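Local coordinates for ribulose bisphosphate carboxylase small chain (Galdieria sulphuraria, PDB 4F0H), which forms the small subunit of RuBisCO, the enzyme that carboxylates ribulose 1,5-bisphosphate, and probably packs against and stabilises the large subunits, at residues K29-G34 with T94-I99; L53-V58 with A62-E67; E17-Q22 with F98-P103. One frame throughout, in Å; residues are numbered along the deposited sequence.

Contact 1. Residues K29-G34 with T94-I99; sequences KKLAIG and TIISFI
Leu31 and Ile95 mark the closest backbone approach of 29-34 and 94-99, with the CA atom of Leu31 8.7 Å from the CA atom of Ile95. That is too far for paired strands, and the gap is taken up by strand 79-86: Ala32 and Gly34 hydrogen-bond through their backbones to Phe85 and Val83, while the backbones of Ile95 and Ile96 both hydrogen-bond Gly84. Segment 29-34 comes straight off helix 16-28, whose end is closed by a Schellman motif with Lys30 at positive phi (69°), and it enters strand 32-38 just after Leu31. In 94-99 the chain turns a corner at Ile95.

Both methyls of Leu31 lie against the outer part of Ile95. CD1 of Leu31 sits 3.8 Å from CG1 of Ile95, and CD2 of Leu31 is likewise 3.8 Å from CD1 of Ile95, so the fork of the leucine rests on the CG1-CD1 bond, the two side chains meeting at a slant. Ile95 offers that bond because CG1 stands between its own backbone N and carbonyl carbon (chi1 71°). CD1 of Leu31 also reaches CG2 of Ile96, at 4.1 Å. Lys29 adds only its aliphatic part, with CG 4.4 Å from CD1 of Ile95. Met26 of the helix touches both Leu31 and Ile96 and extends the same apolar patch.

Everything that meets here is hydrocarbon: the direct contact is a small, partly buried patch of van der Waals packing without directional bonds, while the backbone hydrogen bonds of both segments to strand 79-86 set their places in the sheet.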
loop_
_atom_site.group_PDB
_atom_site.type_symbol
_atom_site.label_atom_id
_atom_site.label_comp_id
_atom_site.label_asym_id
_atom_site.label_seq_id
_atom_site.Cartn_x
_atom_site.Cartn_y
_atom_site.Cartn_z
ATOM N N LYS B 29 38.414 -10.670 38.705
ATOM C CA LYS B 29 37.404 -11.049 37.711
ATOM C C LYS B 29 38.024 -11.371 36.367
ATOM O O LYS B 29 37.339 -11.642 35.380
ATOM C CB LYS B 29 36.470 -9.867 37.472
ATOM C CG LYS B 29 35.178 -9.921 38.255
ATOM C CD LYS B 29 35.396 -10.635 39.542
ATOM C CE LYS B 29 34.044 -11.158 40.083
ATOM N NZ LYS B 29 33.004 -11.222 38.969
ATOM N N LYS B 30 39.320 -11.225 36.288
ATOM C CA LYS B 30 40.034 -11.576 35.102
ATOM C C LYS B 30 39.708 -10.626 33.947
ATOM O O LYS B 30 39.721 -11.060 32.800
ATOM C CB LYS B 30 39.670 -13.022 34.745
ATOM C CG LYS B 30 40.068 -13.980 35.898
ATOM C CD LYS B 30 39.119 -15.182 36.089
ATOM C CE LYS B 30 39.179 -16.117 34.851
ATOM N NZ LYS B 30 38.915 -17.568 35.123
ATOM N N LEU B 31 39.422 -9.357 34.238
ATOM C CA LEU B 31 39.076 -8.406 33.174
ATOM C C LEU B 31 40.289 -7.815 32.408
ATOM O O LEU B 31 41.352 -7.630 32.996
ATOM C CB LEU B 31 38.313 -7.254 33.803
ATOM C CG LEU B 31 37.118 -7.634 34.644
ATOM C CD1 LEU B 31 36.364 -6.318 35.004
ATOM C CD2 LEU B 31 36.148 -8.613 33.887
ATOM N N ALA B 32 40.163 -7.508 31.108
ATOM C CA ALA B 32 41.083 -6.565 30.459
ATOM C C ALA B 32 40.771 -5.142 30.985
ATOM O O ALA B 32 39.606 -4.803 31.259
ATOM C CB ALA B 32 40.874 -6.620 28.923
ATOM N N ILE B 33 41.779 -4.299 31.207
ATOM C CA ILE B 33 41.514 -3.001 31.817
ATOM C C ILE B 33 41.918 -1.881 30.879
ATOM O O ILE B 33 43.080 -1.846 30.455
ATOM C CB ILE B 33 42.257 -2.897 33.179
ATOM C CG1 ILE B 33 41.745 -3.965 34.125
ATOM C CG2 ILE B 33 42.256 -1.449 33.740
ATOM C CD1 ILE B 33 42.641 -4.251 35.241
ATOM N N GLY B 34 40.956 -0.997 30.538
ATOM C CA GLY B 34 41.190 0.093 29.623
ATOM C C GLY B 34 41.024 1.459 30.290
ATOM O O GLY B 34 40.155 1.639 31.167
ATOM N N THR B 94 31.775 -4.720 28.258
ATOM C CA THR B 94 32.019 -4.028 29.516
ATOM C C THR B 94 31.179 -4.556 30.678
ATOM O O THR B 94 29.992 -4.821 30.515
ATOM C CB THR B 94 31.749 -2.556 29.304
ATOM O OG1 THR B 94 32.630 -2.070 28.250
ATOM C CG2 THR B 94 31.985 -1.770 30.592
ATOM N N ILE B 95 31.797 -4.764 31.844
ATOM C CA ILE B 95 31.067 -5.046 33.040
ATOM C C ILE B 95 31.291 -4.025 34.172
ATOM O O ILE B 95 30.697 -4.174 35.226
ATOM C CB ILE B 95 31.278 -6.489 33.607
ATOM C CG1 ILE B 95 32.666 -6.655 34.179
ATOM C CG2 ILE B 95 30.920 -7.617 32.571
ATOM C CD1 ILE B 95 32.681 -7.855 35.275
ATOM N N ILE B 96 32.136 -3.006 33.961
ATOM C CA ILE B 96 32.266 -1.947 34.935
ATOM C C ILE B 96 32.963 -0.791 34.223
ATOM O O ILE B 96 33.833 -1.039 33.344
ATOM C CB ILE B 96 33.074 -2.422 36.166
ATOM C CG1 ILE B 96 33.141 -1.349 37.223
ATOM C CG2 ILE B 96 34.496 -2.771 35.804
ATOM C CD1 ILE B 96 33.818 -1.797 38.484
ATOM N N SER B 97 32.593 0.434 34.578
ATOM C CA SER B 97 33.154 1.681 33.934
ATOM C C SER B 97 32.925 2.866 34.883
ATOM O O SER B 97 31.785 3.207 35.171
ATOM C CB SER B 97 32.474 1.905 32.600
ATOM O OG SER B 97 32.755 3.163 32.026
ATOM N N PHE B 98 34.000 3.453 35.433
ATOM C CA PHE B 98 33.800 4.541 36.370
ATOM C C PHE B 98 34.813 5.668 36.129
ATOM O O PHE B 98 35.970 5.492 35.610
ATOM C CB PHE B 98 33.875 4.010 37.814
ATOM C CG PHE B 98 35.156 3.334 38.113
ATOM C CD1 PHE B 98 35.309 1.981 37.878
ATOM C CD2 PHE B 98 36.238 4.056 38.626
ATOM C CE1 PHE B 98 36.502 1.350 38.154
ATOM C CE2 PHE B 98 37.437 3.428 38.894
ATOM C CZ PHE B 98 37.568 2.059 38.637
ATOM N N ILE B 99 34.371 6.841 36.518
ATOM C CA ILE B 99 35.108 8.034 36.331
ATOM C C ILE B 99 36.205 8.160 37.402
ATOM O O ILE B 99 35.958 7.973 38.606
ATOM C CB ILE B 99 34.205 9.291 36.428
ATOM C CG1 ILE B 99 33.030 9.211 35.459
ATOM C CG2 ILE B 99 35.005 10.571 36.176
ATOM C CD1 ILE B 99 33.387 9.353 34.108
#

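Contact 2. Residues L53-V58 with A62-E67; sequences LPLFEV and APVLFE
Leu55 and Val58 belong to the loop that leads from strand 49-50 into helix 61-74, and they fold back onto the first turn of that helix, where Val64 receives both. CG2 of Val64 is the shared point. CD1 of Leu55 comes to 3.7 Å from CG2 of Val64, and the same leucine methyl also lies 4.0 Å from the CA atom of Val64, so it lies over the helix backbone as well as the side chain. Val58 approaches with its fork: its CG1 is 3.9 Å from CG2 of Val64, and its CG2 is only slightly farther, the two valines crossing at about a right angle. CG1 of Val58 is anti to its backbone N (chi1 163°), which leaves both methyls turned to the helix.

This is one flank of the small-subunit fold, a four-stranded antiparallel sheet with helices 16-28 and 61-74 packed on it. Val64 meets three elements: the loop, Ile23 of helix 16-28 and Ile33 of strand 32-38. A backbone hydrogen bond between Leu55 and Ile33 joins the loop to that strand. The loop then turns through Glu57, whose left-handed backbone (phi 55°) brings Val58 round to face helix 61-74; Val58 also touches Ile27 of helix 16-28.

Helix 61-74 is regular here, with N of Phe66 2.9 Å from O of Ala62. One turn on from Val64, Glu67 sends OE1 to NE1 of Trp51, a hydrogen bond that ties the helix to the start of the loop, just after strand 49-50.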
loop_
_atom_site.group_PDB
_atom_site.type_symbol
_atom_site.label_atom_id
_atom_site.label_comp_id
_atom_site.label_asym_id
_atom_site.label_seq_id
_atom_site.Cartn_x
_atom_site.Cartn_y
_atom_site.Cartn_z
ATOM N N LEU B 53 46.779 0.926 25.034
ATOM C CA LEU B 53 45.990 -0.279 24.760
ATOM C C LEU B 53 45.455 -0.804 26.094
ATOM O O LEU B 53 46.035 -0.515 27.130
ATOM C CB LEU B 53 46.905 -1.326 24.073
ATOM C CG LEU B 53 47.342 -0.926 22.642
ATOM C CD1 LEU B 53 48.551 -1.646 22.130
ATOM C CD2 LEU B 53 46.162 -1.193 21.682
ATOM N N PRO B 54 44.335 -1.569 26.092
ATOM C CA PRO B 54 43.933 -2.166 27.386
ATOM C C PRO B 54 45.079 -3.028 28.011
ATOM O O PRO B 54 45.973 -3.421 27.307
ATOM C CB PRO B 54 42.727 -3.042 26.990
ATOM C CG PRO B 54 42.296 -2.477 25.652
ATOM C CD PRO B 54 43.546 -2.123 24.977
ATOM N N LEU B 55 45.074 -3.276 29.316
ATOM C CA LEU B 55 46.174 -4.013 29.902
ATOM C C LEU B 55 45.583 -5.362 30.133
ATOM O O LEU B 55 44.494 -5.405 30.694
ATOM C CB LEU B 55 46.523 -3.374 31.235
ATOM C CG LEU B 55 46.849 -1.877 31.087
ATOM C CD1 LEU B 55 47.095 -1.204 32.432
ATOM C CD2 LEU B 55 48.039 -1.771 30.227
ATOM N N PHE B 56 46.199 -6.454 29.644
ATOM C CA PHE B 56 45.657 -7.797 29.894
ATOM C C PHE B 56 46.469 -8.592 30.924
ATOM O O PHE B 56 47.622 -8.298 31.167
ATOM C CB PHE B 56 45.523 -8.606 28.581
ATOM C CG PHE B 56 44.791 -7.876 27.487
ATOM C CD1 PHE B 56 45.456 -6.960 26.688
ATOM C CD2 PHE B 56 43.433 -8.116 27.254
ATOM C CE1 PHE B 56 44.801 -6.266 25.686
ATOM C CE2 PHE B 56 42.756 -7.429 26.237
ATOM C CZ PHE B 56 43.436 -6.493 25.444
ATOM N N GLU B 57 45.881 -9.597 31.553
ATOM C CA GLU B 57 46.686 -10.437 32.461
ATOM C C GLU B 57 47.405 -9.648 33.551
ATOM O O GLU B 57 48.479 -10.074 33.995
ATOM C CB GLU B 57 47.789 -11.188 31.698
ATOM C CG GLU B 57 47.333 -11.989 30.495
ATOM C CD GLU B 57 46.519 -13.216 30.882
ATOM O OE1 GLU B 57 46.830 -14.301 30.331
ATOM O OE2 GLU B 57 45.581 -13.105 31.728
ATOM N N VAL B 58 46.848 -8.506 33.964
ATOM C CA VAL B 58 47.450 -7.683 35.027
ATOM C C VAL B 58 47.407 -8.471 36.335
ATOM O O VAL B 58 46.467 -9.209 36.555
ATOM C CB VAL B 58 46.636 -6.371 35.169
ATOM C CG1 VAL B 58 46.916 -5.675 36.481
ATOM C CG2 VAL B 58 46.927 -5.453 33.964
ATOM N N ALA B 62 49.506 -1.827 40.487
ATOM C CA ALA B 62 50.521 -0.739 40.314
ATOM C C ALA B 62 50.645 -0.136 38.902
ATOM O O ALA B 62 50.597 1.093 38.734
ATOM C CB ALA B 62 51.899 -1.230 40.771
ATOM N N PRO B 63 50.851 -0.999 37.890
ATOM C CA PRO B 63 50.995 -0.549 36.520
ATOM C C PRO B 63 49.723 0.171 36.046
ATOM O O PRO B 63 49.796 1.167 35.311
ATOM C CB PRO B 63 51.204 -1.848 35.742
ATOM C CG PRO B 63 51.827 -2.772 36.731
ATOM C CD PRO B 63 51.140 -2.446 38.030
ATOM N N VAL B 64 48.582 -0.304 36.499
ATOM C CA VAL B 64 47.338 0.319 36.147
ATOM C C VAL B 64 47.260 1.736 36.776
ATOM O O VAL B 64 46.980 2.703 36.069
ATOM C CB VAL B 64 46.194 -0.537 36.634
ATOM C CG1 VAL B 64 44.837 0.133 36.332
ATOM C CG2 VAL B 64 46.296 -1.898 36.009
ATOM N N LEU B 65 47.516 1.847 38.086
ATOM C CA LEU B 65 47.502 3.145 38.730
ATOM C C LEU B 65 48.511 4.096 38.131
ATOM O O LEU B 65 48.289 5.305 38.092
ATOM C CB LEU B 65 47.733 3.022 40.232
ATOM C CG LEU B 65 46.540 2.483 41.011
ATOM C CD1 LEU B 65 46.982 2.028 42.399
ATOM C CD2 LEU B 65 45.520 3.559 41.148
ATOM N N PHE B 66 49.592 3.564 37.598
ATOM C CA PHE B 66 50.590 4.423 37.052
ATOM C C PHE B 66 50.107 5.066 35.790
ATOM O O PHE B 66 50.312 6.277 35.585
ATOM C CB PHE B 66 51.879 3.671 36.743
ATOM C CG PHE B 66 52.884 4.523 36.038
ATOM C CD1 PHE B 66 53.629 5.438 36.741
ATOM C CD2 PHE B 66 53.079 4.406 34.656
ATOM C CE1 PHE B 66 54.552 6.241 36.102
ATOM C CE2 PHE B 66 54.008 5.209 33.982
ATOM C CZ PHE B 66 54.746 6.140 34.710
ATOM N N GLU B 67 49.517 4.257 34.902
ATOM C CA GLU B 67 48.882 4.797 33.711
ATOM C C GLU B 67 47.749 5.735 34.007
ATOM O O GLU B 67 47.564 6.698 33.296
ATOM C CB GLU B 67 48.346 3.706 32.853
ATOM C CG GLU B 67 49.366 2.810 32.344
ATOM C CD GLU B 67 50.400 3.497 31.453
ATOM O OE1 GLU B 67 50.171 4.602 30.851
ATOM O OE2 GLU B 67 51.490 2.901 31.364
#

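Contact 3. Residues E17-Q22 with F98-P103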
loop_
_atom_site.group_PDB
_atom_site.type_symbol
_atom_site.label_atom_id
_atom_site.label_comp_id
_atom_site.label_asym_id
_atom_site.label_seq_id
_atom_site.Cartn_x
_atom_site.Cartn_y
_atom_site.Cartn_z
ATOM N N GLU B 17 43.335 5.195 46.892
ATOM C CA GLU B 17 43.147 3.977 47.668
ATOM C C GLU B 17 41.910 3.210 47.160
ATOM O O GLU B 17 41.997 2.020 46.899
ATOM C CB GLU B 17 43.062 4.246 49.191
ATOM C CG GLU B 17 44.413 4.819 49.837
ATOM C CD GLU B 17 44.824 6.229 49.259
ATOM O OE1 GLU B 17 46.043 6.474 49.032
ATOM O OE2 GLU B 17 43.931 7.094 49.011
ATOM N N GLN B 18 40.789 3.933 47.008
ATOM C CA GLN B 18 39.561 3.395 46.456
ATOM C C GLN B 18 39.744 2.827 45.046
ATOM O O GLN B 18 39.263 1.720 44.776
ATOM C CB GLN B 18 38.438 4.429 46.521
ATOM C CG GLN B 18 38.018 4.619 47.932
ATOM C CD GLN B 18 37.017 5.705 48.072
ATOM O OE1 GLN B 18 37.230 6.833 47.632
ATOM N NE2 GLN B 18 35.892 5.371 48.642
ATOM N N ILE B 19 40.519 3.511 44.203
ATOM C CA ILE B 19 40.649 3.089 42.841
ATOM C C ILE B 19 41.396 1.747 42.854
ATOM O O ILE B 19 41.008 0.761 42.196
ATOM C CB ILE B 19 41.386 4.137 42.037
ATOM C CG1 ILE B 19 40.434 5.321 41.817
ATOM C CG2 ILE B 19 41.852 3.539 40.716
ATOM C CD1 ILE B 19 41.054 6.468 41.248
ATOM N N LYS B 20 42.422 1.701 43.681
ATOM C CA LYS B 20 43.262 0.564 43.759
ATOM C C LYS B 20 42.422 -0.676 44.141
ATOM O O LYS B 20 42.673 -1.754 43.614
ATOM C CB LYS B 20 44.378 0.889 44.762
ATOM C CG LYS B 20 45.404 -0.140 44.925
ATOM C CD LYS B 20 45.054 -1.073 46.018
ATOM C CE LYS B 20 46.037 -2.268 46.027
ATOM N NZ LYS B 20 45.583 -3.254 47.059
ATOM N N LYS B 21 41.437 -0.521 45.036
ATOM C CA LYS B 21 40.644 -1.646 45.429
ATOM C C LYS B 21 39.694 -2.073 44.284
ATOM O O LYS B 21 39.438 -3.264 44.151
ATOM C CB LYS B 21 39.879 -1.431 46.727
ATOM C CG LYS B 21 40.785 -1.054 47.919
ATOM C CD LYS B 21 39.988 -0.943 49.245
ATOM C CE LYS B 21 40.903 -0.507 50.467
ATOM N NZ LYS B 21 41.630 0.799 50.334
ATOM N N GLN B 22 39.204 -1.115 43.468
ATOM C CA GLN B 22 38.478 -1.472 42.255
ATOM C C GLN B 22 39.361 -2.202 41.222
ATOM O O GLN B 22 38.886 -3.126 40.584
ATOM C CB GLN B 22 37.734 -0.288 41.633
ATOM C CG GLN B 22 36.766 0.459 42.546
ATOM C CD GLN B 22 35.709 -0.437 43.090
ATOM O OE1 GLN B 22 35.118 -1.265 42.367
ATOM N NE2 GLN B 22 35.499 -0.340 44.401
ATOM N N PHE B 98 34.000 3.453 35.433
ATOM C CA PHE B 98 33.800 4.541 36.370
ATOM C C PHE B 98 34.813 5.668 36.129
ATOM O O PHE B 98 35.970 5.492 35.610
ATOM C CB PHE B 98 33.875 4.010 37.814
ATOM C CG PHE B 98 35.156 3.334 38.113
ATOM C CD1 PHE B 98 35.309 1.981 37.878
ATOM C CD2 PHE B 98 36.238 4.056 38.626
ATOM C CE1 PHE B 98 36.502 1.350 38.154
ATOM C CE2 PHE B 98 37.437 3.428 38.894
ATOM C CZ PHE B 98 37.568 2.059 38.637
ATOM N N ILE B 99 34.371 6.841 36.518
ATOM C CA ILE B 99 35.108 8.034 36.331
ATOM C C ILE B 99 36.205 8.160 37.402
ATOM O O ILE B 99 35.958 7.973 38.606
ATOM C CB ILE B 99 34.205 9.291 36.428
ATOM C CG1 ILE B 99 33.030 9.211 35.459
ATOM C CG2 ILE B 99 35.005 10.571 36.176
ATOM C CD1 ILE B 99 33.387 9.353 34.108
ATOM N N VAL B 100 37.413 8.491 36.923
ATOM C CA VAL B 100 38.616 8.734 37.787
ATOM C C VAL B 100 39.207 10.117 37.584
ATOM O O VAL B 100 40.205 10.499 38.224
ATOM C CB VAL B 100 39.734 7.710 37.535
ATOM C CG1 VAL B 100 39.277 6.348 37.839
ATOM C CG2 VAL B 100 40.254 7.832 36.072
ATOM N N ASN B 101 38.648 10.862 36.647
ATOM C CA ASN B 101 38.979 12.289 36.575
ATOM C C ASN B 101 37.887 13.091 35.947
ATOM O O ASN B 101 37.391 12.693 34.892
ATOM C CB ASN B 101 40.235 12.450 35.747
ATOM C CG ASN B 101 40.821 13.836 35.845
ATOM O OD1 ASN B 101 40.753 14.613 34.897
ATOM N ND2 ASN B 101 41.392 14.161 36.985
ATOM N N ARG B 102 37.557 14.249 36.541
ATOM C CA ARG B 102 36.606 15.207 35.950
ATOM C C ARG B 102 37.274 16.542 35.720
ATOM O O ARG B 102 38.126 16.929 36.480
ATOM C CB ARG B 102 35.439 15.468 36.907
ATOM C CG ARG B 102 34.689 14.220 37.233
ATOM C CD ARG B 102 33.692 14.442 38.422
ATOM N NE ARG B 102 33.027 13.152 38.628
ATOM C CZ ARG B 102 31.971 12.736 37.968
ATOM N NH1 ARG B 102 31.350 13.533 37.107
ATOM N NH2 ARG B 102 31.520 11.529 38.228
ATOM N N PRO B 103 36.887 17.277 34.681
ATOM C CA PRO B 103 37.363 18.671 34.603
ATOM C C PRO B 103 36.856 19.506 35.806
ATOM O O PRO B 103 36.043 19.020 36.603
ATOM C CB PRO B 103 36.837 19.137 33.259
ATOM C CG PRO B 103 35.648 18.238 33.032
ATOM C CD PRO B 103 36.064 16.908 33.525
#
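Ile19 with Val100, and Gln22 with Phe98, make a buried helix-on-sheet contact, in which helix 16-28 lies against the last part of strand 93-101, one of the two outermost strands of the four-stranded sheet within this chain. The backbones come nearest at Ile19 and Val100, whose CA atoms are 7.8 Å apart. Three residues apart on the helix, Ile19 and Gln22 fall on the same side of it; Phe98 and Val100, two apart, both direct their side chains toward it.

The isoleucine does its touching with its far end. Its CB does not aim straight at the strand, but an extended chi2 of 171° carries CD1 across, to 3.8 Å from CG1 of Val100 and 4.1 Å from CB of Val100. The two side chains cross at about a right angle, a single methyl set against the valine branch.

Gln22 instead presents the base of its side chain. Its CB is 3.8 Å from CZ of Phe98 and 4.0 Å from CE1 of Phe98, an oblique approach to the ring's outer end. Past CB the glutamine bends at chi2 (-58°), and its OE1 hydrogen-bonds a polar side chain of a chain of another protein in the assembly. One residue thus packs inward through its CB and bonds outward through its amide.

At Val100 the strand kinks: Val100 and Asn101 both face Ile80 in a classic beta bulge. O of Val100 accepts a hydrogen bond from NH2 of Arg72 on helix 61-74. Ile19 also touches Leu65 and Ile68 of that helix, and Leu14, from the loop ahead of helix 16-28, meets both Ile19 and Phe98; Val100 in turn packs on Ile80 and Val82 of strand 79-86.

Overall arrangement
From the N terminus, helix 16-28 supplies the first half of contact 3, and the chain leaving it toward strand 32-38 supplies that of contact 1. Contact 2 then closes a short loop, 53-58 onto 62-67, nested inside the long loops of the other two. Those long loops close on strand 93-101, where their segments overlap at Phe98 and Ile99. Contact 1 spans strand 79-86 and links the turn before strand 32-38 with strand 93-101, and contact 3 lays the first helix on strand 93-101. Contact 2 meets contact 1 at strand 32-38, and contact 3 through Leu65, which packs on Ile19 and Lys20, so that both helices are packed on the one sheet.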